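Local coordinates for pvivax hypothetical protein (Plasmodium vivax, PDB 2B30) that is of unknown function but belongs to the Cof-like HAD hydrolases, and may be a magnesium-dependent phosphatase, at residues Lys203-Thr207 against Val218-His223; Asp224-Ile229 against Ala254-Phe259. One frame throughout, in Å; residues are numbered along the deposited sequence.

In the fold
Interaction 1 and interaction 2 follow one another along the chain. Interaction 1 pairs the two strands of a hairpin at one border of the six-stranded sheet, and the 218-223 segment then runs straight into the helix that opens interaction 2. Interaction 2 sets that helix against helix 253-257, beside the larger eight-stranded sheet and close to the calcium site. Both contacts are mostly buried. Their chemistry differs: backbone and hydroxyl hydrogen bonds with a water carry interaction 1, while aromatic and aliphatic packing carries interaction 2. Both also face the second subunit, where Gly222 of one chain accepts a hydrogen bond from Tyr226 of the other.

Interaction 1 of 2, residues Lys203-Thr207 against Val218-His223; sequences KNKLT and VTKLGH
Thr207 OG1 donates a hydrogen bond of 2.7 Å to Lys220 O. The donor stands above the carbonyl plane rather than on a lone pair. This bond belongs to an antiparallel beta hairpin, strands 206-210 and 216-220, at the border of the six-stranded sheet. Thr207 and Thr219 form a hydrogen-bonded pair within it. Thr207 N donates to Thr219 O at 2.9 Å, a rather bent bond (142°). Thr219 N returns a straighter one to Thr207 O, also at 2.9 Å. The same Thr207 O also has Val218 CA nearby, a weaker CA-H...O contact.

The two threonine side chains share a face of the sheet. Thr207 OG1 lies beside its own backbone N and anti to the carbonyl carbon (chi1 -60°). This turns the hydroxyl to Lys220 O and leaves CG2 close to Thr219 OG1. On the other face, Leu206 CD1 meets Val218 CG1 at 3.7 Å. Leu123 of helix 117-129 covers both of these residues.

Past the Thr207-Thr219 pair the chain turns: Lys220 to His223 make a type II beta turn, with Gly222 at positive phi. Leu221, in the turn, lies along the carbonyls of 204-206: CB near Lys205 O, CD1 near Leu206 O and CD2 near Asn204 O. Phe259 of the second subunit also packs on Leu221, and Asn204 ND2 donates to backbone O atoms of Phe259 and His275 of that subunit. A water bridges the two backbones, donating to Lys205 O at 2.7 Å and accepting from Leu221 N at 2.7 Å.

Interaction 2 of 2, residues Asp224-Ile229 against Ala254-Phe259; sequences DKYTGI and AMLSNF
Tyr226 pushes its ring into a hollow formed by Ala254, Met255, Asn258 and Phe259. CG is anti to the backbone N (chi1 -177°), which sends the ring across to helix 253-257 and the residues just after it. Asn258 CB sits over one face, offset toward the rim, 3.8 Å from the ring centroid in a CH-pi contact. At the ring edge lies Phe259. Tyr226 turns its edge toward the face of Phe259 in an offset edge-to-face pair, with centroids 5.3 Å apart and planes at 74°. Nearer the backbone, Tyr226 CB rests against Ala254 CB at 3.9 Å. The phenol OH donates a hydrogen bond to Gly222 O of the second subunit.

Ile229, one turn further on, uses its two branches separately. CG2 meets Phe259 CZ at 3.7 Å. CD1 meets Met255 SD at 3.7 Å, and the side chains of Ile229 and Met255 cross at about a right angle. Met255 is thus wedged between Ile229 and the aliphatic part of Lys225, whose CD is 4.1 Å from SD. Val245 of strand 243-247 touches both Met255 and Phe259 and joins the packing to the large sheet.

At the start of the helix, Asp224 is the N-cap. Its OD2 accepts from Tyr226 N at 3.0 Å, the N-H coming from above the carboxylate plane. The extended chain of Lys225 leaves the hydrophobic patch. Its NZ makes a salt bridge with Asp252 and a hydrogen bond with Cys67 O, near the calcium ligand Asp33. Asp252 itself does not bind the calcium in this chain. A lysine in this place, at the start of a helix and next to the acidic metal site, is consistent with the motif III lysine of HAD-superfamily hydrolases.

Interaction 1 of 2, residues Lys203-Thr207 against Val218-His223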
ATOM      1  N   LYS A 203     -10.969  -5.398  12.721  1.00 40.05           N
ATOM      2  CA  LYS A 203      -9.547  -5.318  12.425  1.00 40.07           C
ATOM      3  C   LYS A 203      -9.195  -6.421  11.418  1.00 37.27           C
ATOM      4  O   LYS A 203      -9.728  -7.523  11.504  1.00 36.20           O
ATOM      5  CB  LYS A 203      -8.742  -5.505  13.702  1.00 41.12           C
ATOM      6  CG  LYS A 203      -7.370  -4.865  13.652  1.00 42.54           C
ATOM      7  CD  LYS A 203      -6.416  -5.610  14.573  1.00 42.39           C
ATOM      8  CE  LYS A 203      -5.001  -5.414  14.140  1.00 43.25           C
ATOM      9  NZ  LYS A 203      -4.166  -6.484  14.708  1.00 46.48           N
ATOM     10  N   ASN A 204      -8.323  -6.112  10.461  1.00 34.81           N
ATOM     11  CA  ASN A 204      -7.990  -7.035   9.355  1.00 35.51           C
ATOM     12  C   ASN A 204      -9.212  -7.676   8.670  1.00 35.68           C
ATOM     13  O   ASN A 204      -9.141  -8.811   8.226  1.00 35.06           O
ATOM     14  CB  ASN A 204      -7.041  -8.162   9.811  1.00 35.83           C
ATOM     15  CG  ASN A 204      -5.696  -7.655  10.280  1.00 34.23           C
ATOM     16  OD1 ASN A 204      -5.522  -7.335  11.454  1.00 36.19           O
ATOM     17  ND2 ASN A 204      -4.726  -7.616   9.377  1.00 29.15           N
ATOM     18  N   LYS A 205     -10.329  -6.958   8.607  1.00 36.37           N
ATOM     19  CA  LYS A 205     -11.517  -7.401   7.876  1.00 36.88           C
ATOM     20  C   LYS A 205     -12.129  -6.289   7.001  1.00 35.96           C
ATOM     21  O   LYS A 205     -12.878  -6.570   6.058  1.00 35.14           O
ATOM     22  CB  LYS A 205     -12.546  -7.945   8.866  1.00 37.40           C
ATOM     23  CG  LYS A 205     -12.070  -9.221   9.558  1.00 41.07           C
ATOM     24  CD  LYS A 205     -12.915  -9.602  10.758  1.00 42.55           C
ATOM     25  CE  LYS A 205     -14.246 -10.209  10.351  1.00 46.32           C
ATOM     26  NZ  LYS A 205     -14.926 -10.802  11.531  1.00 46.67           N
ATOM     27  N   LEU A 206     -11.795  -5.036   7.310  1.00 36.10           N
ATOM     28  CA  LEU A 206     -12.303  -3.868   6.595  1.00 36.51           C
ATOM     29  C   LEU A 206     -11.291  -2.738   6.695  1.00 35.85           C
ATOM     30  O   LEU A 206     -10.540  -2.646   7.665  1.00 38.74           O
ATOM     31  CB  LEU A 206     -13.622  -3.371   7.209  1.00 36.75           C
ATOM     32  CG  LEU A 206     -14.899  -4.189   6.987  1.00 38.32           C
ATOM     33  CD1 LEU A 206     -15.995  -3.758   7.962  1.00 36.40           C
ATOM     34  CD2 LEU A 206     -15.374  -4.068   5.544  1.00 40.50           C
ATOM     35  N   THR A 207     -11.286  -1.885   5.681  1.00 33.13           N
ATOM     36  CA  THR A 207     -10.593  -0.612   5.722  1.00 31.66           C
ATOM     37  C   THR A 207     -11.506   0.416   6.401  1.00 33.48           C
ATOM     38  O   THR A 207     -12.613   0.683   5.920  1.00 32.15           O
ATOM     39  CB  THR A 207     -10.296  -0.163   4.290  1.00 30.51           C
ATOM     40  OG1 THR A 207      -9.470  -1.146   3.662  1.00 30.36           O
ATOM     41  CG2 THR A 207      -9.622   1.199   4.247  1.00 28.42           C
ATOM     42  N   VAL A 218     -16.083   3.292   5.691  1.00 34.12           N
ATOM     43  CA  VAL A 218     -15.808   1.845   5.705  1.00 31.65           C
ATOM     44  C   VAL A 218     -15.773   1.270   4.289  1.00 30.38           C
ATOM     45  O   VAL A 218     -16.777   1.287   3.599  1.00 28.90           O
ATOM     46  CB  VAL A 218     -16.894   1.109   6.494  1.00 30.00           C
ATOM     47  CG1 VAL A 218     -16.621  -0.382   6.540  1.00 32.25           C
ATOM     48  CG2 VAL A 218     -16.980   1.677   7.891  1.00 35.03           C
ATOM     49  N   THR A 219     -14.618   0.757   3.870  1.00 32.18           N
ATOM     50  CA  THR A 219     -14.464   0.122   2.547  1.00 32.93           C
ATOM     51  C   THR A 219     -13.840  -1.261   2.673  1.00 33.47           C
ATOM     52  O   THR A 219     -13.418  -1.664   3.758  1.00 34.68           O
ATOM     53  CB  THR A 219     -13.595   0.976   1.604  1.00 34.00           C
ATOM     54  OG1 THR A 219     -12.435   1.451   2.303  1.00 37.08           O
ATOM     55  CG2 THR A 219     -14.384   2.164   1.082  1.00 34.85           C
ATOM     56  N   LYS A 220     -13.800  -1.989   1.559  1.00 34.21           N
ATOM     57  CA  LYS A 220     -13.184  -3.321   1.502  1.00 33.37           C
ATOM     58  C   LYS A 220     -11.716  -3.288   1.956  1.00 32.22           C
ATOM     59  O   LYS A 220     -11.019  -2.293   1.746  1.00 32.89           O
ATOM     60  CB  LYS A 220     -13.276  -3.866   0.073  1.00 33.95           C
ATOM     61  CG  LYS A 220     -12.894  -5.348  -0.100  1.00 34.25           C
ATOM     62  CD  LYS A 220     -12.929  -5.743  -1.572  1.00 33.65           C
ATOM     63  CE  LYS A 220     -13.012  -7.249  -1.772  1.00 36.93           C
ATOM     64  NZ  LYS A 220     -13.302  -7.563  -3.201  1.00 36.65           N
ATOM     65  N   LEU A 221     -11.262  -4.375   2.575  1.00 30.72           N
ATOM     66  CA  LEU A 221      -9.889  -4.481   3.077  1.00 30.76           C
ATOM     67  C   LEU A 221      -8.900  -4.542   1.932  1.00 31.51           C
ATOM     68  O   LEU A 221      -9.191  -5.118   0.891  1.00 34.17           O
ATOM     69  CB  LEU A 221      -9.731  -5.741   3.930  1.00 30.15           C
ATOM     70  CG  LEU A 221      -8.377  -5.950   4.626  1.00 31.76           C
ATOM     71  CD1 LEU A 221      -8.183  -4.955   5.747  1.00 30.75           C
ATOM     72  CD2 LEU A 221      -8.244  -7.365   5.159  1.00 31.82           C
ATOM     73  N   GLY A 222      -7.721  -3.966   2.134  1.00 33.28           N
ATOM     74  CA  GLY A 222      -6.647  -4.034   1.142  1.00 33.58           C
ATOM     75  C   GLY A 222      -6.718  -3.007   0.025  1.00 34.43           C
ATOM     76  O   GLY A 222      -5.904  -3.052  -0.909  1.00 34.64           O
ATOM     77  N   HIS A 223      -7.671  -2.076   0.121  1.00 34.16           N
ATOM     78  CA  HIS A 223      -7.833  -1.016  -0.880  1.00 34.82           C
ATOM     79  C   HIS A 223      -7.681   0.371  -0.278  1.00 34.67           C
ATOM     80  O   HIS A 223      -8.154   0.647   0.821  1.00 34.10           O
ATOM     81  CB  HIS A 223      -9.207  -1.113  -1.565  1.00 36.18           C
ATOM     82  CG  HIS A 223      -9.381  -2.353  -2.379  1.00 34.10           C
ATOM     83  ND1 HIS A 223      -8.832  -2.498  -3.633  1.00 34.07           N
ATOM     84  CD2 HIS A 223     -10.007  -3.520  -2.101  1.00 32.46           C
ATOM     85  CE1 HIS A 223      -9.119  -3.702  -4.097  1.00 34.28           C
ATOM     86  NE2 HIS A 223      -9.833  -4.341  -3.189  1.00 33.82           N
TER
HETATM   87  O   HOH W   1     -13.299  -5.997   3.439  1.00 34.12           O

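Interaction 2 of 2, residues Asp224-Ile229 against Ala254-Phe259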
ATOM      1  N   ASP A 224      -7.007   1.243  -1.012  1.00 35.57           N
ATOM      2  CA  ASP A 224      -7.020   2.667  -0.713  1.00 37.44           C
ATOM      3  C   ASP A 224      -6.842   3.447  -2.028  1.00 35.84           C
ATOM      4  O   ASP A 224      -6.881   2.853  -3.112  1.00 34.23           O
ATOM      5  CB  ASP A 224      -5.945   3.014   0.309  1.00 37.82           C
ATOM      6  CG  ASP A 224      -4.568   2.924  -0.266  1.00 43.81           C
ATOM      7  OD1 ASP A 224      -4.163   1.795  -0.627  1.00 48.51           O
ATOM      8  OD2 ASP A 224      -3.900   3.979  -0.376  1.00 46.05           O
ATOM      9  N   LYS A 225      -6.683   4.764  -1.936  1.00 34.48           N
ATOM     10  CA  LYS A 225      -6.478   5.589  -3.124  1.00 33.82           C
ATOM     11  C   LYS A 225      -5.262   5.116  -3.916  1.00 32.61           C
ATOM     12  O   LYS A 225      -5.328   5.013  -5.140  1.00 34.55           O
ATOM     13  CB  LYS A 225      -6.336   7.072  -2.755  1.00 34.17           C
ATOM     14  CG  LYS A 225      -7.643   7.735  -2.306  1.00 35.13           C
ATOM     15  CD  LYS A 225      -7.465   9.242  -2.095  1.00 35.43           C
ATOM     16  CE  LYS A 225      -8.558   9.830  -1.207  1.00 33.92           C
ATOM     17  NZ  LYS A 225      -8.591  11.320  -1.258  1.00 29.81           N
ATOM     18  N   TYR A 226      -4.172   4.794  -3.222  1.00 31.31           N
ATOM     19  CA  TYR A 226      -2.933   4.350  -3.882  1.00 31.87           C
ATOM     20  C   TYR A 226      -3.097   3.083  -4.753  1.00 30.28           C
ATOM     21  O   TYR A 226      -2.615   3.049  -5.888  1.00 28.63           O
ATOM     22  CB  TYR A 226      -1.806   4.149  -2.853  1.00 33.00           C
ATOM     23  CG  TYR A 226      -0.466   3.760  -3.470  1.00 34.12           C
ATOM     24  CD1 TYR A 226       0.174   4.607  -4.366  1.00 34.13           C
ATOM     25  CD2 TYR A 226       0.171   2.547  -3.138  1.00 36.11           C
ATOM     26  CE1 TYR A 226       1.403   4.260  -4.935  1.00 37.07           C
ATOM     27  CE2 TYR A 226       1.410   2.191  -3.701  1.00 32.68           C
ATOM     28  CZ  TYR A 226       2.009   3.050  -4.600  1.00 33.54           C
ATOM     29  OH  TYR A 226       3.213   2.731  -5.170  1.00 31.00           O
ATOM     30  N   THR A 227      -3.767   2.055  -4.230  1.00 28.11           N
ATOM     31  CA  THR A 227      -3.926   0.796  -4.971  1.00 25.96           C
ATOM     32  C   THR A 227      -4.845   0.977  -6.151  1.00 26.43           C
ATOM     33  O   THR A 227      -4.657   0.324  -7.178  1.00 27.70           O
ATOM     34  CB  THR A 227      -4.520  -0.325  -4.131  1.00 24.01           C
ATOM     35  OG1 THR A 227      -5.834   0.044  -3.678  1.00 26.49           O
ATOM     36  CG2 THR A 227      -3.626  -0.646  -2.977  1.00 21.94           C
ATOM     37  N   GLY A 228      -5.848   1.840  -5.987  1.00 26.16           N
ATOM     38  CA  GLY A 228      -6.747   2.218  -7.084  1.00 26.30           C
ATOM     39  C   GLY A 228      -6.011   3.003  -8.155  1.00 27.40           C
ATOM     40  O   GLY A 228      -6.126   2.693  -9.340  1.00 25.65           O
ATOM     41  N   ILE A 229      -5.247   4.014  -7.730  1.00 27.39           N
ATOM     42  CA  ILE A 229      -4.396   4.800  -8.633  1.00 29.64           C
ATOM     43  C   ILE A 229      -3.493   3.934  -9.509  1.00 30.27           C
ATOM     44  O   ILE A 229      -3.220   4.299 -10.650  1.00 27.98           O
ATOM     45  CB  ILE A 229      -3.487   5.789  -7.835  1.00 32.50           C
ATOM     46  CG1 ILE A 229      -4.257   7.062  -7.462  1.00 31.52           C
ATOM     47  CG2 ILE A 229      -2.217   6.169  -8.627  1.00 32.74           C
ATOM     48  CD1 ILE A 229      -3.644   7.827  -6.297  1.00 30.08           C
ATOM     49  N   ALA A 254      -1.243   7.042   1.998  1.00 33.98           N
ATOM     50  CA  ALA A 254      -0.549   6.043   1.191  1.00 36.13           C
ATOM     51  C   ALA A 254      -0.152   6.600  -0.156  1.00 36.76           C
ATOM     52  O   ALA A 254       0.867   6.194  -0.689  1.00 39.46           O
ATOM     53  CB  ALA A 254      -1.389   4.811   1.000  1.00 37.50           C
ATOM     54  N   MET A 255      -0.945   7.509  -0.718  1.00 35.78           N
ATOM     55  CA  MET A 255      -0.575   8.105  -1.994  1.00 37.32           C
ATOM     56  C   MET A 255       0.421   9.250  -1.811  1.00 37.65           C
ATOM     57  O   MET A 255       1.195   9.538  -2.718  1.00 38.53           O
ATOM     58  CB  MET A 255      -1.799   8.555  -2.780  1.00 37.21           C
ATOM     59  CG  MET A 255      -2.407   9.866  -2.345  1.00 38.68           C
ATOM     60  SD  MET A 255      -3.766  10.234  -3.452  1.00 42.33           S
ATOM     61  CE  MET A 255      -4.333  11.806  -2.797  1.00 42.38           C
ATOM     62  N   LEU A 256       0.416   9.893  -0.647  1.00 37.85           N
ATOM     63  CA  LEU A 256       1.411  10.927  -0.344  1.00 38.09           C
ATOM     64  C   LEU A 256       2.785  10.316  -0.012  1.00 40.27           C
ATOM     65  O   LEU A 256       3.826  10.903  -0.328  1.00 41.20           O
ATOM     66  CB  LEU A 256       0.927  11.815   0.804  1.00 37.57           C
ATOM     67  CG  LEU A 256      -0.355  12.606   0.515  1.00 38.31           C
ATOM     68  CD1 LEU A 256      -0.955  13.193   1.795  1.00 35.44           C
ATOM     69  CD2 LEU A 256      -0.092  13.691  -0.508  1.00 38.18           C
ATOM     70  N   SER A 257       2.785   9.140   0.618  1.00 40.97           N
ATOM     71  CA  SER A 257       4.032   8.455   0.988  1.00 40.28           C
ATOM     72  C   SER A 257       4.748   7.827  -0.200  1.00 38.76           C
ATOM     73  O   SER A 257       5.964   7.946  -0.315  1.00 39.16           O
ATOM     74  CB  SER A 257       3.760   7.362   2.024  1.00 40.55           C
ATOM     75  OG  SER A 257       3.363   7.921   3.263  1.00 43.71           O
ATOM     76  N   ASN A 258       3.999   7.158  -1.073  1.00 37.36           N
ATOM     77  CA  ASN A 258       4.599   6.368  -2.157  1.00 37.04           C
ATOM     78  C   ASN A 258       4.881   7.130  -3.454  1.00 36.12           C
ATOM     79  O   ASN A 258       5.432   6.568  -4.401  1.00 36.84           O
ATOM     80  CB  ASN A 258       3.744   5.136  -2.450  1.00 37.79           C
ATOM     81  CG  ASN A 258       3.627   4.218  -1.253  1.00 38.24           C
ATOM     82  OD1 ASN A 258       2.829   4.464  -0.369  1.00 45.21           O
ATOM     83  ND2 ASN A 258       4.419   3.160  -1.221  1.00 41.78           N
ATOM     84  N   PHE A 259       4.523   8.405  -3.502  1.00 34.60           N
ATOM     85  CA  PHE A 259       4.838   9.216  -4.658  1.00 32.97           C
ATOM     86  C   PHE A 259       5.885  10.270  -4.313  1.00 35.59           C
ATOM     87  O   PHE A 259       6.056  10.629  -3.142  1.00 34.43           O
ATOM     88  CB  PHE A 259       3.566   9.818  -5.223  1.00 31.82           C
ATOM     89  CG  PHE A 259       2.728   8.824  -5.968  1.00 32.85           C
ATOM     90  CD1 PHE A 259       3.201   8.246  -7.149  1.00 32.08           C
ATOM     91  CD2 PHE A 259       1.475   8.448  -5.500  1.00 32.99           C
ATOM     92  CE1 PHE A 259       2.443   7.309  -7.848  1.00 28.72           C
ATOM     93  CE2 PHE A 259       0.714   7.505  -6.189  1.00 32.56           C
ATOM     94  CZ  PHE A 259       1.204   6.936  -7.365  1.00 30.59           C
TER